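Local coordinates for protein PHOX (Pseudomonas fluorescens, PDB 4A9V) that hydrolyses phosphate monoesters as an alkaline phosphatase, using a complex iron-calcium cofactor held in a beta-propeller, at residues Val62-Asn67 with Ile87-Thr92; Arg141-Asn146 with Leu173-Asn178; Asp66-Met71 with Ser571-Ile576. All blocks are in the same frame, centred on the assembly; numbering follows the deposited sequence. Where two conformers were deposited one is given.

The three contacts lie on one side of the chain's centre and all reach the four-stranded antiparallel sheet formed by strands 68-76, 82-89, 118-127 and 130-144. Interaction 1 and interaction 3 share Asp-66 and Asn-67, and their centres are about 9 Å apart; interaction 2 is about 9 Å from interaction 1 and about 17 Å from interaction 3. Along the chain, interaction 1 closes before interaction 2 opens, while interaction 3 reaches across some 500 residues to the last strand. Thus the sheet that carries Asp-69 of the diiron pocket, with Glu-90 just past the end of strand 82-89, is tied on one flank to residues 173-178 and on the other to strand 572-578.

Interaction 1: residues Val62-Asn67 with Ile87-Thr92; sequences VQFGDN and INNEYT. With FEO (mu-oxo-diiron), chain S.
Asn-67 lays its amide nitrogen over the ring of Tyr-91, with ND2 3.1 Å above the ring plane and close to its centre. Amide and ring planes stand 60° apart, so the amide is steeply tilted to the ring, not stacked on it; OD1 of the same amide is bonded to Asn-93. Tyr-91 presents that face because its CG sits between the backbone N and carbonyl carbon (chi1 69°), which swings the ring back toward the loop. Next to this pair the backbones are joined by Glu-90 N and Asn-67 O, 3.1 Å apart in a nearly straight hydrogen bond. Packing is also tight at Asn-89, whose amide lies so close to Gly-65 that a side chain there would collide with it. Asn-89 ND2 donates to Asp-66 O from above the carbonyl plane (3.1 Å), and Asn-89 OD1 is engaged by Ser-120. Thr-92 OG1 donates, over 2.7 Å, to the anti lone pair of Asp-66 OD2. The Phe-64 end is an apolar contact without hydrogen bonds, its CE1 and CZ meeting Ile-87 CD1 and CG2 respectively, each at 3.8 Å. Tyr-91 marks the looser, partly exposed side, whereas the extended chain of Glu-90 binds FE1 of the diiron centre through OE2 at 2.0 Å, alongside Cys-179 and Glu-194. The loop comes from helix 57-60 and leads into strand 68-76, which pairs with strand 82-89; that strand is flanked on its other edge by strand 118-127, where Ile-122 packs on Ile-87.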
ATOM      1  N   VAL A  62      20.530   5.174   7.909  1.00  7.85           N
ATOM      2  CA  VAL A  62      20.152   5.626   9.250  1.00  8.54           C
ATOM      3  C   VAL A  62      19.312   6.908   9.205  1.00  7.82           C
ATOM      4  O   VAL A  62      19.158   7.600  10.211  1.00  8.41           O
ATOM      5  CB  VAL A  62      21.381   5.824  10.176  1.00  8.94           C
ATOM      6  CG1 VAL A  62      22.056   4.487  10.443  1.00 10.82           C
ATOM      7  CG2 VAL A  62      22.365   6.830   9.601  1.00  9.63           C
ATOM      8  N   GLN A  63      18.720   7.171   8.043  1.00  7.59           N
ATOM      9  CA  GLN A  63      17.826   8.309   7.842  1.00  7.91           C
ATOM     10  C   GLN A  63      16.462   7.804   7.388  1.00  7.29           C
ATOM     11  O   GLN A  63      16.353   6.760   6.751  1.00  7.99           O
ATOM     12  CB  GLN A  63      18.390   9.254   6.773  1.00  7.77           C
ATOM     13  CG  GLN A  63      19.623  10.015   7.231  1.00  8.39           C
ATOM     14  CD  GLN A  63      20.421  10.609   6.085  1.00  8.49           C
ATOM     15  OE1 GLN A  63      20.381  10.126   4.942  1.00  8.79           O
ATOM     16  NE2 GLN A  63      21.224  11.610   6.404  1.00  9.73           N
ATOM     17  N   PHE A  64      15.425   8.559   7.726  1.00  7.28           N
ATOM     18  CA  PHE A  64      14.089   8.291   7.227  1.00  7.02           C
ATOM     19  C   PHE A  64      14.152   8.068   5.715  1.00  6.98           C
ATOM     20  O   PHE A  64      14.803   8.816   4.989  1.00  7.09           O
ATOM     21  CB  PHE A  64      13.168   9.468   7.559  1.00  7.16           C
ATOM     22  CG  PHE A  64      11.706   9.155   7.429  1.00  6.87           C
ATOM     23  CD1 PHE A  64      11.070   8.369   8.377  1.00  8.50           C
ATOM     24  CD2 PHE A  64      10.958   9.707   6.408  1.00  7.54           C
ATOM     25  CE1 PHE A  64       9.716   8.123   8.294  1.00  9.17           C
ATOM     26  CE2 PHE A  64       9.600   9.462   6.313  1.00  8.84           C
ATOM     27  CZ  PHE A  64       8.979   8.661   7.255  1.00  9.26           C
ATOM     28  N   GLY A  65      13.481   7.019   5.253  1.00  6.99           N
ATOM     29  CA  GLY A  65      13.546   6.632   3.855  1.00  7.36           C
ATOM     30  C   GLY A  65      12.752   7.563   2.968  1.00  6.38           C
ATOM     31  O   GLY A  65      12.164   8.553   3.420  1.00  7.02           O
ATOM     32  N   ASP A  66      12.782   7.264   1.673  1.00  7.16           N
ATOM     33  CA  ASP A  66      12.159   8.105   0.660  1.00  7.12           C
ATOM     34  C   ASP A  66      10.723   7.648   0.395  1.00  7.06           C
ATOM     35  O   ASP A  66      10.289   6.587   0.849  1.00  7.13           O
ATOM     36  CB  ASP A  66      13.003   8.064  -0.621  1.00  7.72           C
ATOM     37  CG  ASP A  66      12.893   9.335  -1.460  1.00  9.22           C
ATOM     38  OD1 ASP A  66      12.020  10.184  -1.168  1.00  8.83           O
ATOM     39  OD2 ASP A  66      13.670   9.451  -2.436  1.00 10.08           O
ATOM     40  N   ASN A  67       9.974   8.488  -0.306  1.00  6.89           N
ATOM     41  CA  ASN A  67       8.638   8.170  -0.780  1.00  6.91           C
ATOM     42  C   ASN A  67       7.812   7.390   0.242  1.00  6.87           C
ATOM     43  O   ASN A  67       7.288   6.312  -0.042  1.00  6.70           O
ATOM     44  CB  ASN A  67       8.699   7.498  -2.153  1.00  7.22           C
ATOM     45  CG  ASN A  67       9.124   8.469  -3.241  1.00  7.81           C
ATOM     46  OD1 ASN A  67       9.093   9.685  -3.046  1.00  8.65           O
ATOM     47  ND2 ASN A  67       9.516   7.947  -4.393  1.00  9.00           N
ATOM     48  N   ILE A  87       6.427   3.124   9.123  1.00  5.93           N
ATOM     49  CA  ILE A  87       6.106   3.854   7.909  1.00  6.15           C
ATOM     50  C   ILE A  87       6.905   3.259   6.754  1.00  5.90           C
ATOM     51  O   ILE A  87       8.135   3.169   6.796  1.00  6.60           O
ATOM     52  CB  ILE A  87       6.449   5.346   8.061  1.00  6.35           C
ATOM     53  CG1 ILE A  87       5.674   5.980   9.223  1.00  7.08           C
ATOM     54  CG2 ILE A  87       6.184   6.079   6.759  1.00  6.95           C
ATOM     55  CD1 ILE A  87       6.381   7.162   9.861  1.00  8.37           C
ATOM     56  N   ASN A  88       6.196   2.847   5.711  1.00  5.81           N
ATOM     57  CA  ASN A  88       6.833   2.293   4.536  1.00  5.83           C
ATOM     58  C   ASN A  88       7.558   3.367   3.750  1.00  5.66           C
ATOM     59  O   ASN A  88       7.081   4.497   3.646  1.00  6.32           O
ATOM     60  CB  ASN A  88       5.797   1.676   3.616  1.00  5.97           C
ATOM     61  CG  ASN A  88       5.204   0.399   4.159  1.00  6.24           C
ATOM     62  OD1 ASN A  88       5.632  -0.137   5.188  1.00  6.91           O
ATOM     63  ND2 ASN A  88       4.238  -0.128   3.432  1.00  7.77           N
ATOM     64  N   ASN A  89       8.614   2.942   3.062  1.00  5.99           N
ATOM     65  CA  ASN A  89       9.355   3.767   2.120  1.00  6.62           C
ATOM     66  C   ASN A  89       9.412   3.022   0.796  1.00  6.19           C
ATOM     67  O   ASN A  89      10.072   1.986   0.690  1.00  7.01           O
ATOM     68  CB  ASN A  89      10.768   4.003   2.673  1.00  6.82           C
ATOM     69  CG  ASN A  89      10.751   4.762   3.979  1.00  7.78           C
ATOM     70  OD1 ASN A  89      11.174   4.254   5.019  1.00  8.93           O
ATOM     71  ND2 ASN A  89      10.255   5.995   3.934  1.00  7.96           N
ATOM     72  N   GLU A  90       8.622   3.464  -0.174  1.00  6.24           N
ATOM     73  CA  GLU A  90       8.316   2.607  -1.318  1.00  6.03           C
ATOM     74  C   GLU A  90       9.411   2.589  -2.385  1.00  6.71           C
ATOM     75  O   GLU A  90       9.732   1.538  -2.929  1.00  7.84           O
ATOM     76  CB  GLU A  90       6.978   2.994  -1.938  1.00  6.44           C
ATOM     77  CG  GLU A  90       6.498   1.964  -2.953  1.00  7.03           C
ATOM     78  CD  GLU A  90       5.217   2.352  -3.654  1.00  7.25           C
ATOM     79  OE1 GLU A  90       5.095   3.524  -4.062  1.00  8.70           O
ATOM     80  OE2 GLU A  90       4.363   1.451  -3.861  1.00  8.61           O
ATOM     81  N   TYR A  91       9.925   3.757  -2.753  1.00  6.58           N
ATOM     82  CA  TYR A  91      10.904   3.846  -3.831  1.00  7.38           C
ATOM     83  C   TYR A  91      11.601   5.186  -3.707  1.00  7.29           C
ATOM     84  O   TYR A  91      11.468   5.857  -2.677  1.00  8.11           O
ATOM     85  CB  TYR A  91      10.258   3.615  -5.215  1.00  7.88           C
ATOM     86  CG  TYR A  91       9.326   4.700  -5.705  1.00  7.78           C
ATOM     87  CD1 TYR A  91       8.037   4.827  -5.200  1.00  8.13           C
ATOM     88  CD2 TYR A  91       9.686   5.521  -6.758  1.00  8.39           C
ATOM     89  CE1 TYR A  91       7.148   5.752  -5.713  1.00  9.13           C
ATOM     90  CE2 TYR A  91       8.811   6.459  -7.272  1.00  9.27           C
ATOM     91  CZ  TYR A  91       7.536   6.560  -6.757  1.00  9.34           C
ATOM     92  OH  TYR A  91       6.646   7.494  -7.236  1.00 12.24           O
ATOM     93  N   THR A  92      12.419   5.534  -4.689  1.00  8.36           N
ATOM     94  CA  THR A  92      13.170   6.775  -4.602  1.00  8.47           C
ATOM     95  C   THR A  92      13.148   7.512  -5.929  1.00  8.64           C
ATOM     96  O   THR A  92      12.772   6.963  -6.959  1.00 11.55           O
ATOM     97  CB  THR A  92      14.614   6.539  -4.094  1.00 10.07           C
ATOM     98  OG1 THR A  92      15.272   7.797  -3.882  1.00 10.37           O
ATOM     99  CG2 THR A  92      15.419   5.708  -5.079  1.00 10.74           C
TER
HETATM  100 FE1  FEO S1594       2.372   1.294  -4.322  1.00  7.69          FE
HETATM  101 FE2  FEO S1594      -0.506   0.177  -5.916  1.00  7.08          FE
HETATM  102  O   FEO S1594       0.603   1.538  -5.112  1.00  7.92           O
HETATM  103  O   HOH W   1       1.983   3.250  -3.492  1.00  8.23           O
HETATM  104  O   HOH W   2       2.912   2.323  -6.272  1.00 13.70           O

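Interaction 2: residues Arg141-Asn146 with Leu173-Asn178; sequences RRIHGN and LGTFQN
Gly-145 and Gly-174 meet backbone to backbone, their CA atoms nearest of all across the contact. Gly-174 CA turns its hydrogens to two carbonyls, standing 3.1 Å from Gly-145 O. The second of these CA-H...O contacts is longer, 3.4 Å from Gly-174 CA to His-144 O. In return Gly-145 CA approaches Thr-175 O at 3.6 Å. No side chain could be accommodated at Gly-174: it would be driven into Gly-145 O, and the positive phi of 92° would also press it against the carbonyl of Leu-173. Gly-145 O and Asn-146 OD1 are both gripped by Arg-233, while Asn-146 N donates to His-144 ND1 in the plane of the imidazole.

Leu-173 runs along the backbone oxygen of Asn-146. Its CB lies 4.2 Å from Asn-146 O; CG itself stands back from that oxygen, and its position anti to the carbonyl carbon (chi1 -64°) sends branch CD2 toward it. CD2 comes closest, 3.7 Å from Asn-146 O. The other branch, CD1, stays farther off, 4.5 Å from Asn-146 OD1. Deeper in, Ile-143 CG2 and Thr-175 CG2 touch at 3.9 Å. The hydroxyl on the other branch of Thr-175 accepts from Asn-178 ND2 at 2.9 Å from OG1 and is also bonded to Glu-193.

Segment 173-178 joins the two outermost strands of a six-stranded mixed sheet, 171-173 and 178-183, and crosses the end of edge strand 130-144. Leu-114 of helix 107-115 packs on Asn-146 and Phe-176, and strand 249-252 meets Ile-143 and Thr-175.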
ATOM      1  N   ARG A 141      14.307   2.899  13.923  1.00  7.34           N
ATOM      2  CA  ARG A 141      14.967   1.852  13.169  1.00  7.73           C
ATOM      3  C   ARG A 141      14.701   2.025  11.690  1.00  7.30           C
ATOM      4  O   ARG A 141      13.577   2.310  11.290  1.00  8.13           O
ATOM      5  CB  ARG A 141      14.430   0.499  13.635  1.00  9.84           C
ATOM      6  CG  ARG A 141      15.129  -0.681  13.023  1.00 11.04           C
ATOM      7  CD  ARG A 141      14.493  -1.977  13.474  1.00 12.31           C
ATOM      8  NE  ARG A 141      15.223  -3.099  12.924  1.00 12.60           N
ATOM      9  CZ  ARG A 141      14.986  -4.367  13.212  1.00 11.66           C
ATOM     10  NH1 ARG A 141      13.896  -4.701  13.894  1.00 10.96           N
ATOM     11  NH2 ARG A 141      15.804  -5.298  12.737  1.00 15.45           N
ATOM     12  N   ARG A 142      15.718   1.760  10.879  1.00  6.98           N
ATOM     13  CA  ARG A 142      15.531   1.495   9.455  1.00  7.25           C
ATOM     14  C   ARG A 142      15.619   0.002   9.174  1.00  7.21           C
ATOM     15  O   ARG A 142      16.588  -0.656   9.548  1.00  8.87           O
ATOM     16  CB  ARG A 142      16.562   2.237   8.607  1.00  7.96           C
ATOM     17  CG  ARG A 142      16.339   3.733   8.488  1.00  7.85           C
ATOM     18  CD  ARG A 142      14.951   4.111   7.990  1.00  7.38           C
ATOM     19  NE  ARG A 142      14.484   3.309   6.862  1.00  6.94           N
ATOM     20  CZ  ARG A 142      15.054   3.306   5.662  1.00  7.44           C
ATOM     21  NH1 ARG A 142      15.943   4.233   5.338  1.00  8.43           N
ATOM     22  NH2 ARG A 142      14.737   2.376   4.771  1.00  7.97           N
ATOM     23  N   ILE A 143      14.637  -0.490   8.431  1.00  7.04           N
ATOM     24  CA  ILE A 143      14.723  -1.750   7.732  1.00  7.30           C
ATOM     25  C   ILE A 143      14.755  -1.386   6.256  1.00  7.39           C
ATOM     26  O   ILE A 143      13.946  -0.573   5.810  1.00  9.04           O
ATOM     27  CB  ILE A 143      13.512  -2.638   8.069  1.00  8.45           C
ATOM     28  CG1 ILE A 143      13.494  -2.934   9.576  1.00 10.98           C
ATOM     29  CG2 ILE A 143      13.551  -3.926   7.266  1.00 10.76           C
ATOM     30  CD1 ILE A 143      12.140  -3.272  10.147  1.00 14.14           C
ATOM     31  N   HIS A 144      15.797  -1.795   5.556  1.00  7.26           N
ATOM     32  CA  HIS A 144      15.979  -1.329   4.194  1.00  7.45           C
ATOM     33  C   HIS A 144      16.226  -2.458   3.231  1.00  7.22           C
ATOM     34  O   HIS A 144      16.130  -3.642   3.584  1.00  7.71           O
ATOM     35  CB  HIS A 144      17.091  -0.281   4.137  1.00  8.05           C
ATOM     36  CG  HIS A 144      18.401  -0.757   4.697  1.00  7.99           C
ATOM     37  ND1 HIS A 144      19.131  -1.725   4.106  1.00  9.04           N
ATOM     38  CD2 HIS A 144      19.094  -0.379   5.840  1.00  9.56           C
ATOM     39  CE1 HIS A 144      20.229  -1.959   4.837  1.00  9.53           C
ATOM     40  NE2 HIS A 144      20.217  -1.118   5.888  1.00  9.84           N
ATOM     41  N   GLY A 145      16.523  -2.107   1.987  1.00  7.49           N
ATOM     42  CA  GLY A 145      16.601  -3.084   0.914  1.00  7.72           C
ATOM     43  C   GLY A 145      17.769  -4.048   0.984  1.00  7.25           C
ATOM     44  O   GLY A 145      17.792  -5.024   0.233  1.00  8.90           O
ATOM     45  N   ASN A 146      18.691  -3.822   1.921  1.00  8.29           N
ATOM     46  CA  ASN A 146      19.779  -4.770   2.184  1.00  9.05           C
ATOM     47  C   ASN A 146      19.740  -5.390   3.591  1.00  9.33           C
ATOM     48  O   ASN A 146      20.650  -6.129   3.950  1.00 11.44           O
ATOM     49  CB  ASN A 146      21.148  -4.114   1.938  1.00  9.51           C
ATOM     50  CG  ASN A 146      21.539  -4.110   0.471  1.00  9.28           C
ATOM     51  OD1 ASN A 146      21.536  -5.155  -0.183  1.00 10.65           O
ATOM     52  ND2 ASN A 146      21.936  -2.945  -0.035  1.00 11.04           N
ATOM     53  N   LEU A 173      18.042 -10.895   1.819  1.00  8.21           N
ATOM     54  CA  LEU A 173      18.414  -9.500   1.991  1.00  8.14           C
ATOM     55  C   LEU A 173      17.288  -8.601   1.510  1.00  7.74           C
ATOM     56  O   LEU A 173      16.929  -8.580   0.328  1.00  9.12           O
ATOM     57  CB  LEU A 173      19.698  -9.175   1.242  1.00  9.40           C
ATOM     58  CG  LEU A 173      20.946  -9.914   1.719  1.00 11.05           C
ATOM     59  CD1 LEU A 173      22.154  -9.433   0.938  1.00 14.33           C
ATOM     60  CD2 LEU A 173      21.158  -9.742   3.215  1.00 13.93           C
ATOM     61  N   GLY A 174      16.762  -7.824   2.441  1.00  8.09           N
ATOM     62  CA  GLY A 174      15.946  -6.679   2.097  1.00  8.25           C
ATOM     63  C   GLY A 174      14.462  -6.928   2.013  1.00  8.08           C
ATOM     64  O   GLY A 174      13.995  -8.030   1.693  1.00  8.12           O
ATOM     65  N   THR A 175      13.732  -5.858   2.298  1.00  7.37           N
ATOM     66  CA  THR A 175      12.401  -5.634   1.791  1.00  7.50           C
ATOM     67  C   THR A 175      12.421  -4.259   1.132  1.00  8.53           C
ATOM     68  O   THR A 175      13.121  -3.355   1.603  1.00  9.26           O
ATOM     69  CB  THR A 175      11.367  -5.725   2.939  1.00  7.79           C
ATOM     70  OG1 THR A 175      10.044  -5.614   2.426  1.00  8.65           O
ATOM     71  CG2 THR A 175      11.580  -4.655   3.994  1.00  9.95           C
ATOM     72  N   PHE A 176      11.847  -4.177  -0.063  1.00  7.94           N
ATOM     73  CA  PHE A 176      11.888  -2.953  -0.844  1.00  7.74           C
ATOM     74  C   PHE A 176      10.613  -2.857  -1.681  1.00  7.65           C
ATOM     75  O   PHE A 176       9.791  -3.772  -1.666  1.00  7.57           O
ATOM     76  CB  PHE A 176      13.173  -2.867  -1.702  1.00  7.62           C
ATOM     77  CG  PHE A 176      13.442  -4.088  -2.557  1.00  8.14           C
ATOM     78  CD1 PHE A 176      12.785  -4.261  -3.769  1.00  8.11           C
ATOM     79  CD2 PHE A 176      14.374  -5.036  -2.175  1.00  8.14           C
ATOM     80  CE1 PHE A 176      13.008  -5.384  -4.544  1.00  8.49           C
ATOM     81  CE2 PHE A 176      14.631  -6.142  -2.967  1.00  9.06           C
ATOM     82  CZ  PHE A 176      13.917  -6.336  -4.131  1.00  9.59           C
ATOM     83  N   GLN A 177      10.375  -1.697  -2.278  1.00  6.92           N
ATOM     84  CA  GLN A 177       9.119  -1.435  -2.982  1.00  6.87           C
ATOM     85  C   GLN A 177       7.935  -1.694  -2.045  1.00  6.12           C
ATOM     86  O   GLN A 177       6.846  -2.102  -2.454  1.00  7.21           O
ATOM     87  CB  GLN A 177       9.031  -2.206  -4.303  1.00  7.38           C
ATOM     88  CG  GLN A 177      10.033  -1.720  -5.346  1.00  8.12           C
ATOM     89  CD  GLN A 177       9.670  -0.418  -6.061  1.00  8.49           C
ATOM     90  OE1 GLN A 177      10.486   0.112  -6.820  1.00 11.08           O
ATOM     91  NE2 GLN A 177       8.418  -0.008  -5.983  1.00  8.32           N
ATOM     92  N   ASN A 178       8.106  -1.217  -0.821  1.00  6.38           N
ATOM     93  CA  ASN A 178       7.113  -1.331   0.243  1.00  6.22           C
ATOM     94  C   ASN A 178       5.995  -0.320   0.068  1.00  6.52           C
ATOM     95  O   ASN A 178       6.208   0.886   0.193  1.00  6.85           O
ATOM     96  CB  ASN A 178       7.770  -1.112   1.597  1.00  6.33           C
ATOM     97  CG  ASN A 178       8.884  -2.079   1.837  1.00  7.44           C
ATOM     98  OD1 ASN A 178       9.952  -1.962   1.234  1.00  8.56           O
ATOM     99  ND2 ASN A 178       8.574  -3.145   2.564  1.00  9.51           N
TER

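Interaction 3: residues Asp66-Met71 with Ser571-Ile576; sequences DNNDGM and SSVMAI. With LI (lithium ion), chain D.
Asn-67 and Ser-571 bring their CA atoms to 5.4 Å, and from this point the two chains splay apart: the axes of strands 68-71 and 572-576 come no nearer than 7.7 Å and run 53° from parallel. They therefore share no sheet pairing, and side chains and a water bridge the gap. Water 3 donates to Asp-66 OD1 at 2.6 Å and accepts from Ser-571 N, tying the carboxylate to the other backbone; Asp-66 OD2 is taken by Thr-92. An alanine here would remove both oxygens, and would probably cost water 3 its acceptor and leave the Thr-92 hydroxyl without its mate. Ser-571 OG lies 3.0 Å from Asn-67 OD1 and is bonded to the backbone N of His-551. Asn-68, deposited in two conformers, reaches over Ser-572 in the one described, where ND2 makes a weak hydrogen bond to Ser-572 O (3.2 Å). Further along, Met-71 and Val-573 point tip to tip, the extended chain beyond CG carrying SD out to 4.0 Å from Val-573 CG1.

Facing away from this gap, Asp-69 belongs to the diiron pocket and chelates a lithium ion through both oxygens, OD2 at 2.2 Å from the metal. The architecture is that of neighbouring beta-propeller blades: strand 572-578 lies beside the N-terminal strand 30-37, which occupies the outer edge of its blade, an arrangement consistent with the velcro closure by which propellers join the two ends of the chain.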
ATOM      1  N   ASP A  66      12.782   7.264   1.673  1.00  7.16           N
ATOM      2  CA  ASP A  66      12.159   8.105   0.660  1.00  7.12           C
ATOM      3  C   ASP A  66      10.723   7.648   0.395  1.00  7.06           C
ATOM      4  O   ASP A  66      10.289   6.587   0.849  1.00  7.13           O
ATOM      5  CB  ASP A  66      13.003   8.064  -0.621  1.00  7.72           C
ATOM      6  CG  ASP A  66      12.893   9.335  -1.460  1.00  9.22           C
ATOM      7  OD1 ASP A  66      12.020  10.184  -1.168  1.00  8.83           O
ATOM      8  OD2 ASP A  66      13.670   9.451  -2.436  1.00 10.08           O
ATOM      9  N   ASN A  67       9.974   8.488  -0.306  1.00  6.89           N
ATOM     10  CA  ASN A  67       8.638   8.170  -0.780  1.00  6.91           C
ATOM     11  C   ASN A  67       7.812   7.390   0.242  1.00  6.87           C
ATOM     12  O   ASN A  67       7.288   6.312  -0.042  1.00  6.70           O
ATOM     13  CB  ASN A  67       8.699   7.498  -2.153  1.00  7.22           C
ATOM     14  CG  ASN A  67       9.124   8.469  -3.241  1.00  7.81           C
ATOM     15  OD1 ASN A  67       9.093   9.685  -3.046  1.00  8.65           O
ATOM     16  ND2 ASN A  67       9.516   7.947  -4.393  1.00  9.00           N
ATOM     17  N   ASN A  68       7.516   8.045   1.357  0.50  7.07           N
ATOM     18  CA  ASN A  68       6.775   7.383   2.418  0.50  7.44           C
ATOM     19  C   ASN A  68       5.342   7.092   2.002  0.50  6.85           C
ATOM     20  O   ASN A  68       4.750   7.815   1.195  0.50  9.27           O
ATOM     21  CB  ASN A  68       6.829   8.165   3.739  0.50  6.06           C
ATOM     22  CG  ASN A  68       6.428   9.620   3.600  0.50  7.29           C
ATOM     23  OD1 ASN A  68       7.265  10.492   3.823  0.50 14.32           O
ATOM     24  ND2 ASN A  68       5.125   9.861   3.670  0.50  8.24           N
ATOM     25  N   ASP A  69       4.879   5.909   2.390  1.00  6.01           N
ATOM     26  CA  ASP A  69       3.682   5.322   1.821  1.00  6.27           C
ATOM     27  C   ASP A  69       2.798   4.813   2.981  1.00  6.13           C
ATOM     28  O   ASP A  69       2.497   5.566   3.906  1.00  6.83           O
ATOM     29  CB  ASP A  69       4.094   4.245   0.800  1.00  6.28           C
ATOM     30  CG  ASP A  69       3.049   3.994  -0.268  1.00  6.98           C
ATOM     31  OD1 ASP A  69       1.845   4.177   0.017  1.00  8.05           O
ATOM     32  OD2 ASP A  69       3.444   3.573  -1.386  1.00  8.67           O
ATOM     33  N   GLY A  70       2.413   3.544   2.984  1.00  6.22           N
ATOM     34  CA  GLY A  70       1.554   3.045   4.057  1.00  6.29           C
ATOM     35  C   GLY A  70       2.230   3.122   5.416  1.00  5.76           C
ATOM     36  O   GLY A  70       3.452   3.029   5.518  1.00  7.12           O
ATOM     37  N   MET A  71       1.419   3.250   6.465  1.00  5.70           N
ATOM     38  CA  MET A  71       1.935   3.401   7.817  1.00  6.13           C
ATOM     39  C   MET A  71       0.871   3.054   8.838  1.00  5.71           C
ATOM     40  O   MET A  71      -0.331   3.224   8.613  1.00  6.05           O
ATOM     41  CB  MET A  71       2.433   4.824   8.055  1.00  6.55           C
ATOM     42  CG  MET A  71       1.384   5.891   7.845  1.00  7.53           C
ATOM     43  SD  MET A  71       2.114   7.537   8.024  1.00  8.31           S
ATOM     44  CE  MET A  71       0.700   8.555   7.643  1.00  9.20           C
ATOM     45  N   SER A 571       9.370  14.034   0.346  1.00  7.11           N
ATOM     46  CA  SER A 571       8.244  13.257   0.858  1.00  6.85           C
ATOM     47  C   SER A 571       8.180  13.415   2.365  1.00  6.62           C
ATOM     48  O   SER A 571       9.210  13.378   3.048  1.00  6.94           O
ATOM     49  CB  SER A 571       8.415  11.777   0.512  1.00  6.73           C
ATOM     50  OG  SER A 571       8.332  11.556  -0.884  1.00  7.73           O
ATOM     51  N   SER A 572       6.970  13.612   2.873  1.00  6.47           N
ATOM     52  CA  SER A 572       6.779  13.920   4.278  1.00  7.15           C
ATOM     53  C   SER A 572       5.540  13.239   4.819  1.00  6.72           C
ATOM     54  O   SER A 572       4.570  13.013   4.088  1.00  7.59           O
ATOM     55  CB  SER A 572       6.645  15.428   4.478  1.00  7.64           C
ATOM     56  OG  SER A 572       7.799  16.116   4.030  1.00  8.33           O
ATOM     57  N   VAL A 573       5.571  12.948   6.116  1.00  6.68           N
ATOM     58  CA  VAL A 573       4.383  12.609   6.869  1.00  6.80           C
ATOM     59  C   VAL A 573       3.906  13.875   7.557  1.00  6.74           C
ATOM     60  O   VAL A 573       4.684  14.556   8.239  1.00  7.63           O
ATOM     61  CB  VAL A 573       4.682  11.503   7.905  1.00  7.22           C
ATOM     62  CG1 VAL A 573       3.452  11.187   8.739  1.00  8.44           C
ATOM     63  CG2 VAL A 573       5.191  10.249   7.213  1.00  8.29           C
ATOM     64  N   MET A 574       2.629  14.187   7.361  1.00  7.33           N
ATOM     65  CA  MET A 574       2.002  15.373   7.926  1.00  7.97           C
ATOM     66  C   MET A 574       1.119  14.984   9.098  1.00  7.53           C
ATOM     67  O   MET A 574       0.494  13.929   9.089  1.00  9.21           O
ATOM     68  CB  MET A 574       1.135  16.069   6.871  1.00  8.95           C
ATOM     69  CG  MET A 574       1.838  16.325   5.550  1.00  9.85           C
ATOM     70  SD  MET A 574       3.316  17.348   5.693  1.00 11.25           S
ATOM     71  CE  MET A 574       2.614  18.897   6.254  1.00 13.01           C
ATOM     72  N   ALA A 575       1.028  15.887  10.068  1.00  7.56           N
ATOM     73  CA  ALA A 575       0.065  15.797  11.154  1.00  8.17           C
ATOM     74  C   ALA A 575      -1.027  16.842  10.954  1.00  7.92           C
ATOM     75  O   ALA A 575      -0.736  18.038  10.852  1.00  9.43           O
ATOM     76  CB  ALA A 575       0.761  16.026  12.488  1.00  9.07           C
ATOM     77  N   ILE A 576      -2.267  16.380  10.817  1.00  8.48           N
ATOM     78  CA  ILE A 576      -3.421  17.239  10.614  1.00  8.00           C
ATOM     79  C   ILE A 576      -4.229  17.288  11.909  1.00  8.45           C
ATOM     80  O   ILE A 576      -4.563  16.251  12.483  1.00  8.40           O
ATOM     81  CB  ILE A 576      -4.329  16.686   9.495  1.00  8.39           C
ATOM     82  CG1 ILE A 576      -3.536  16.344   8.225  1.00 11.26           C
ATOM     83  CG2 ILE A 576      -5.496  17.626   9.241  1.00 10.56           C
ATOM     84  CD1 ILE A 576      -2.731  17.471   7.628  1.00 13.76           C
TER
HETATM   85 LI    LI D 613       1.420   3.413  -2.240  1.00  8.34          LI
HETATM   86  O   HOH W   3      10.824  12.480  -1.524  1.00  9.81           O
HETATM   87  O   HOH W   1       1.983   3.250  -3.492  1.00  8.23           O
HETATM   88  O   HOH W   4       0.001   2.697  -1.374  1.00  8.22           O